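Local atomic coordinates of glycosyl hydrolases family 31 family protein (Aspergillus niger, PDB entry 6DRU), a protein that hydrolyses xyloglucan oligosaccharides, releasing alpha-xylose from the non-reducing terminal glucose, as an alpha-xylosidase of glycoside hydrolase family 31. Residues Y228-A242 with F606-D620. Numbering follows the deposited sequence.
Sequences YDTLQQRISALTGRA and FHLTGRSIMRPLYMD
D229 on helix 228-239 meets R611 and R615 in a salt-bridge network that D620 completes. In this family 31 hydrolase the network joins the helix that follows the N-terminal beta domain to the chain running from helix 596-609 into strand 614-615, an outer strand of an antiparallel sheet, away from the xylose pocket. R615 lies across D229 at about a right angle. R615 NH2 gives D229 OD1 a nearly straight bond of 2.6 Å (163°), in the guanidinium plane and on the syn lone pair. NE and NH2 of R615 grip D620 side-on, one oxygen each, and NH1 bonds S612 O. These bonds fix the rotation of the guanidinium, and M619 CE covers one of its faces. R611 pairs by charge alone: D229 OD2 sits over its guanidinium face, 3.5 Å from R611 NH2. The two arginines probably offset the nearby like charges of D229 and D620.

Next to D229, the edge of Y618 points at the face of Y228 in a T-shaped stack, with Y618 CD1 above the ring centre. Y228 OH bonds E622.

Just past the helix, R241 can be followed outward. CB is near H607 O. The chain bends at chi2 (-81°), and CD passes L608 O. R241 NE bonds S236 OG at 2.8 Å. NH2 reaches Q233 O and also pairs with E53. L608 O lies over a guanidinium face, 2.8 Å from R241 NH1, but the angle is too poor for a hydrogen bond. G610, with positive phi, turns the chain out of helix 596-609 beside S236. At A242, the next residue after R241, the backbone O accepts from H607 ND1 at 2.8 Å, in the imidazole plane.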
loop_
_atom_site.group_PDB
_atom_site.type_symbol
_atom_site.label_atom_id
_atom_site.label_comp_id
_atom_site.label_asym_id
_atom_site.label_seq_id
_atom_site.Cartn_x
_atom_site.Cartn_y
_atom_site.Cartn_z
ATOM N N TYR A 228 -27.129 4.682 35.521
ATOM C CA TYR A 228 -26.887 5.014 34.122
ATOM C C TYR A 228 -27.165 6.474 33.803
ATOM O O TYR A 228 -26.610 6.997 32.830
ATOM C CB TYR A 228 -27.739 4.124 33.215
ATOM C CG TYR A 228 -27.378 2.661 33.289
ATOM C CD1 TYR A 228 -28.016 1.811 34.184
ATOM C CD2 TYR A 228 -26.389 2.130 32.471
ATOM C CE1 TYR A 228 -27.681 0.472 34.258
ATOM C CE2 TYR A 228 -26.049 0.793 32.538
ATOM C CZ TYR A 228 -26.697 -0.032 33.434
ATOM O OH TYR A 228 -26.362 -1.365 33.503
ATOM N N ASP A 229 -28.009 7.141 34.593
ATOM C CA ASP A 229 -28.273 8.555 34.358
ATOM C C ASP A 229 -27.014 9.389 34.549
ATOM O O ASP A 229 -26.839 10.414 33.879
ATOM C CB ASP A 229 -29.389 9.043 35.281
ATOM C CG ASP A 229 -30.741 8.465 34.914
ATOM O OD1 ASP A 229 -30.993 8.271 33.705
ATOM O OD2 ASP A 229 -31.550 8.201 35.830
ATOM N N THR A 230 -26.127 8.965 35.451
ATOM C CA THR A 230 -24.865 9.672 35.632
ATOM C C THR A 230 -23.927 9.426 34.459
ATOM O O THR A 230 -23.245 10.350 33.999
ATOM C CB THR A 230 -24.206 9.253 36.945
ATOM O OG1 THR A 230 -25.070 9.585 38.038
ATOM C CG2 THR A 230 -22.876 9.966 37.127
ATOM N N LEU A 231 -23.875 8.186 33.963
ATOM C CA LEU A 231 -23.063 7.889 32.786
ATOM C C LEU A 231 -23.448 8.784 31.614
ATOM O O LEU A 231 -22.581 9.360 30.946
ATOM C CB LEU A 231 -23.204 6.414 32.408
ATOM C CG LEU A 231 -22.428 5.407 33.253
ATOM C CD1 LEU A 231 -22.719 3.988 32.792
ATOM C CD2 LEU A 231 -20.936 5.693 33.179
ATOM N N GLN A 232 -24.751 8.925 31.357
ATOM C CA GLN A 232 -25.199 9.817 30.293
ATOM C C GLN A 232 -24.915 11.275 30.625
ATOM O O GLN A 232 -24.705 12.086 29.717
ATOM C CB GLN A 232 -26.689 9.611 30.022
ATOM C CG GLN A 232 -27.016 8.285 29.360
ATOM C CD GLN A 232 -26.374 8.148 27.993
ATOM O OE1 GLN A 232 -26.393 9.081 27.189
ATOM N NE2 GLN A 232 -25.802 6.981 27.722
ATOM N N GLN A 233 -24.908 11.629 31.913
ATOM C CA GLN A 233 -24.523 12.983 32.297
ATOM C C GLN A 233 -23.061 13.248 31.965
ATOM O O GLN A 233 -22.702 14.356 31.547
ATOM C CB GLN A 233 -24.778 13.201 33.788
ATOM C CG GLN A 233 -25.030 14.651 34.175
ATOM C CD GLN A 233 -24.948 14.871 35.674
ATOM O OE1 GLN A 233 -25.446 14.066 36.459
ATOM N NE2 GLN A 233 -24.322 15.970 36.076
ATOM N N ARG A 234 -22.203 12.239 32.141
ATOM C CA ARG A 234 -20.785 12.392 31.839
ATOM C C ARG A 234 -20.520 12.361 30.338
ATOM O O ARG A 234 -19.684 13.123 29.841
ATOM C CB ARG A 234 -19.984 11.297 32.542
ATOM C CG ARG A 234 -20.205 11.228 34.044
ATOM C CD ARG A 234 -19.427 12.305 34.778
ATOM N NE ARG A 234 -19.577 12.194 36.226
ATOM C CZ ARG A 234 -20.439 12.904 36.946
ATOM N NH1 ARG A 234 -21.237 13.782 36.353
ATOM N NH2 ARG A 234 -20.505 12.737 38.259
ATOM N N ILE A 235 -21.216 11.486 29.607
ATOM C CA ILE A 235 -21.022 11.395 28.163
ATOM C C ILE A 235 -21.406 12.709 27.496
ATOM O O ILE A 235 -20.686 13.223 26.632
ATOM C CB ILE A 235 -21.823 10.214 27.585
ATOM C CG1 ILE A 235 -21.265 8.883 28.092
ATOM C CG2 ILE A 235 -21.815 10.249 26.064
ATOM C CD1 ILE A 235 -22.146 7.692 27.771
ATOM N N SER A 236 -22.549 13.274 27.892
ATOM C CA SER A 236 -22.996 14.535 27.311
ATOM C C SER A 236 -22.069 15.684 27.684
ATOM O O SER A 236 -21.868 16.602 26.882
ATOM C CB SER A 236 -24.427 14.840 27.752
ATOM O OG SER A 236 -24.528 14.884 29.166
ATOM N N ALA A 237 -21.499 15.658 28.891
ATOM C CA ALA A 237 -20.518 16.671 29.262
ATOM C C ALA A 237 -19.231 16.540 28.461
ATOM O O ALA A 237 -18.497 17.523 28.323
ATOM C CB ALA A 237 -20.209 16.589 30.756
ATOM N N LEU A 238 -18.944 15.353 27.932
ATOM C CA LEU A 238 -17.750 15.149 27.126
ATOM C C LEU A 238 -17.981 15.473 25.657
ATOM O O LEU A 238 -17.119 16.082 25.018
ATOM C CB LEU A 238 -17.266 13.703 27.256
ATOM C CG LEU A 238 -16.534 13.340 28.547
ATOM C CD1 LEU A 238 -16.494 11.833 28.723
ATOM C CD2 LEU A 238 -15.133 13.921 28.546
ATOM N N THR A 239 -19.137 15.094 25.111
ATOM C CA THR A 239 -19.364 15.158 23.675
ATOM C C THR A 239 -20.416 16.173 23.253
ATOM O O THR A 239 -20.512 16.473 22.059
ATOM C CB THR A 239 -19.765 13.774 23.149
ATOM O OG1 THR A 239 -21.015 13.388 23.731
ATOM C CG2 THR A 239 -18.710 12.752 23.526
ATOM N N GLY A 240 -21.203 16.710 24.183
ATOM C CA GLY A 240 -22.171 17.726 23.819
ATOM C C GLY A 240 -23.503 17.639 24.536
ATOM O O GLY A 240 -24.092 16.560 24.659
ATOM N N ARG A 241 -23.981 18.782 25.018
ATOM C CA ARG A 241 -25.297 18.902 25.629
ATOM C C ARG A 241 -26.279 19.438 24.596
ATOM O O ARG A 241 -26.039 20.489 23.992
ATOM C CB ARG A 241 -25.252 19.823 26.848
ATOM C CG ARG A 241 -24.556 19.227 28.061
ATOM C CD ARG A 241 -25.481 18.295 28.828
ATOM N NE ARG A 241 -24.775 17.580 29.887
ATOM C CZ ARG A 241 -24.359 18.142 31.017
ATOM N NH1 ARG A 241 -24.574 19.433 31.235
ATOM N NH2 ARG A 241 -23.723 17.416 31.928
ATOM N N ALA A 242 -27.374 18.710 24.391
ATOM C CA ALA A 242 -28.318 19.073 23.350
ATOM C C ALA A 242 -28.959 20.428 23.647
ATOM O O ALA A 242 -29.106 20.817 24.809
ATOM C CB ALA A 242 -29.402 18.008 23.216
ATOM N N PHE A 606 -33.137 16.731 29.025
ATOM C CA PHE A 606 -32.100 16.246 28.121
ATOM C C PHE A 606 -31.122 17.358 27.769
ATOM O O PHE A 606 -29.935 17.099 27.539
ATOM C CB PHE A 606 -32.734 15.661 26.858
ATOM C CG PHE A 606 -31.742 15.068 25.899
ATOM C CD1 PHE A 606 -30.921 14.022 26.290
ATOM C CD2 PHE A 606 -31.644 15.538 24.601
ATOM C CE1 PHE A 606 -30.010 13.467 25.409
ATOM C CE2 PHE A 606 -30.739 14.982 23.715
ATOM C CZ PHE A 606 -29.918 13.952 24.121
ATOM N N HIS A 607 -31.603 18.603 27.732
ATOM C CA HIS A 607 -30.737 19.736 27.434
ATOM C C HIS A 607 -29.828 20.086 28.606
ATOM O O HIS A 607 -28.725 20.604 28.397
ATOM C CB HIS A 607 -31.589 20.944 27.037
ATOM C CG HIS A 607 -30.947 22.262 27.336
ATOM N ND1 HIS A 607 -29.820 22.708 26.678
ATOM C CD2 HIS A 607 -31.272 23.232 28.224
ATOM C CE1 HIS A 607 -29.481 23.896 27.147
ATOM N NE2 HIS A 607 -30.346 24.237 28.086
ATOM N N LEU A 608 -30.253 19.798 29.838
ATOM C CA LEU A 608 -29.480 20.213 31.003
ATOM C C LEU A 608 -28.501 19.147 31.479
ATOM O O LEU A 608 -27.344 19.461 31.778
ATOM C CB LEU A 608 -30.417 20.580 32.156
ATOM C CG LEU A 608 -31.436 21.700 31.946
ATOM C CD1 LEU A 608 -32.400 21.749 33.119
ATOM C CD2 LEU A 608 -30.744 23.039 31.768
ATOM N N THR A 609 -28.936 17.891 31.555
ATOM C CA THR A 609 -28.129 16.825 32.131
ATOM C C THR A 609 -27.843 15.687 31.162
ATOM O O THR A 609 -27.149 14.736 31.538
ATOM C CB THR A 609 -28.797 16.261 33.394
ATOM O OG1 THR A 609 -30.173 15.964 33.123
ATOM C CG2 THR A 609 -28.708 17.263 34.535
ATOM N N GLY A 610 -28.372 15.739 29.943
ATOM C CA GLY A 610 -28.355 14.568 29.089
ATOM C C GLY A 610 -29.297 13.485 29.558
ATOM O O GLY A 610 -29.071 12.305 29.272
ATOM N N ARG A 611 -30.347 13.862 30.286
ATOM C CA ARG A 611 -31.362 12.932 30.760
ATOM C C ARG A 611 -32.065 12.306 29.564
ATOM O O ARG A 611 -32.750 13.006 28.811
ATOM C CB ARG A 611 -32.360 13.661 31.660
ATOM C CG ARG A 611 -33.210 12.762 32.527
ATOM C CD ARG A 611 -32.330 11.908 33.416
ATOM N NE ARG A 611 -33.108 11.109 34.355
ATOM C CZ ARG A 611 -33.242 11.404 35.643
ATOM N NH1 ARG A 611 -32.649 12.481 36.139
ATOM N NH2 ARG A 611 -33.967 10.625 36.435
ATOM N N SER A 612 -31.891 10.999 29.374
ATOM C CA SER A 612 -32.400 10.341 28.177
ATOM C C SER A 612 -33.912 10.488 28.071
ATOM O O SER A 612 -34.639 10.356 29.059
ATOM C CB SER A 612 -32.018 8.865 28.180
ATOM O OG SER A 612 -30.614 8.698 28.272
ATOM N N ILE A 613 -34.384 10.768 26.857
ATOM C CA ILE A 613 -35.802 11.013 26.622
ATOM C C ILE A 613 -36.550 9.687 26.577
ATOM O O ILE A 613 -37.338 9.385 27.480
ATOM C CB ILE A 613 -36.015 11.831 25.337
ATOM C CG1 ILE A 613 -35.304 13.181 25.463
ATOM C CG2 ILE A 613 -37.496 12.031 25.072
ATOM C CD1 ILE A 613 -35.419 14.047 24.240
ATOM N N MET A 614 -36.319 8.882 25.544
ATOM C CA MET A 614 -36.845 7.523 25.539
ATOM C C MET A 614 -35.808 6.605 26.174
ATOM O O MET A 614 -34.637 6.609 25.784
ATOM C CB MET A 614 -37.232 7.061 24.130
ATOM C CG MET A 614 -36.150 7.087 23.075
ATOM S SD MET A 614 -36.840 6.617 21.469
ATOM C CE MET A 614 -37.286 4.907 21.761
ATOM N N ARG A 615 -36.247 5.831 27.162
ATOM C CA ARG A 615 -35.352 5.237 28.147
ATOM C C ARG A 615 -35.484 3.722 28.162
ATOM O O ARG A 615 -36.573 3.203 28.463
ATOM C CB ARG A 615 -35.658 5.811 29.534
ATOM C CG ARG A 615 -35.570 7.329 29.597
ATOM C CD ARG A 615 -36.089 7.882 30.916
ATOM N NE ARG A 615 -35.300 7.435 32.059
ATOM C CZ ARG A 615 -34.120 7.942 32.399
ATOM N NH1 ARG A 615 -33.582 8.918 31.680
ATOM N NH2 ARG A 615 -33.476 7.470 33.457
ATOM N N PRO A 616 -34.424 2.978 27.852
ATOM C CA PRO A 616 -34.461 1.528 28.063
ATOM C C PRO A 616 -34.657 1.206 29.537
ATOM O O PRO A 616 -34.285 1.981 30.420
ATOM C CB PRO A 616 -33.093 1.058 27.556
ATOM C CG PRO A 616 -32.235 2.286 27.559
ATOM C CD PRO A 616 -33.156 3.419 27.251
ATOM N N LEU A 617 -35.249 0.038 29.794
ATOM C CA LEU A 617 -35.724 -0.285 31.136
ATOM C C LEU A 617 -34.599 -0.420 32.156
ATOM O O LEU A 617 -34.858 -0.284 33.356
ATOM C CB LEU A 617 -36.549 -1.573 31.109
ATOM C CG LEU A 617 -37.853 -1.505 30.311
ATOM C CD1 LEU A 617 -38.629 -2.807 30.428
ATOM C CD2 LEU A 617 -38.701 -0.325 30.766
ATOM N N TYR A 618 -33.363 -0.678 31.721
ATOM C CA TYR A 618 -32.280 -0.825 32.685
ATOM C C TYR A 618 -31.900 0.497 33.339
ATOM O O TYR A 618 -31.301 0.491 34.419
ATOM C CB TYR A 618 -31.048 -1.457 32.024
ATOM C CG TYR A 618 -30.478 -0.692 30.846
ATOM C CD1 TYR A 618 -29.705 0.448 31.036
ATOM C CD2 TYR A 618 -30.691 -1.126 29.544
ATOM C CE1 TYR A 618 -29.178 1.142 29.966
ATOM C CE2 TYR A 618 -30.164 -0.439 28.466
ATOM C CZ TYR A 618 -29.410 0.696 28.684
ATOM O OH TYR A 618 -28.884 1.388 27.617
ATOM N N MET A 619 -32.241 1.628 32.720
ATOM C CA MET A 619 -31.830 2.911 33.276
ATOM C C MET A 619 -32.649 3.295 34.500
ATOM O O MET A 619 -32.172 4.062 35.345
ATOM C CB MET A 619 -31.932 4.002 32.212
ATOM C CG MET A 619 -30.834 3.936 31.170
ATOM S SD MET A 619 -30.567 5.523 30.368
ATOM C CE MET A 619 -32.199 5.806 29.732
ATOM N N ASP A 620 -33.876 2.784 34.615
ATOM C CA ASP A 620 -34.753 3.150 35.717
ATOM C C ASP A 620 -35.071 2.010 36.674
ATOM O O ASP A 620 -35.488 2.281 37.805
ATOM C CB ASP A 620 -36.077 3.715 35.180
ATOM C CG ASP A 620 -35.963 5.167 34.752
ATOM O OD1 ASP A 620 -35.198 5.920 35.393
ATOM O OD2 ASP A 620 -36.647 5.556 33.781
HETATM O O HOH W 1 -28.609 12.454 32.708
HETATM O O HOH W 2 -27.915 11.428 26.879
HETATM O O HOH W 3 -27.270 16.219 26.134
#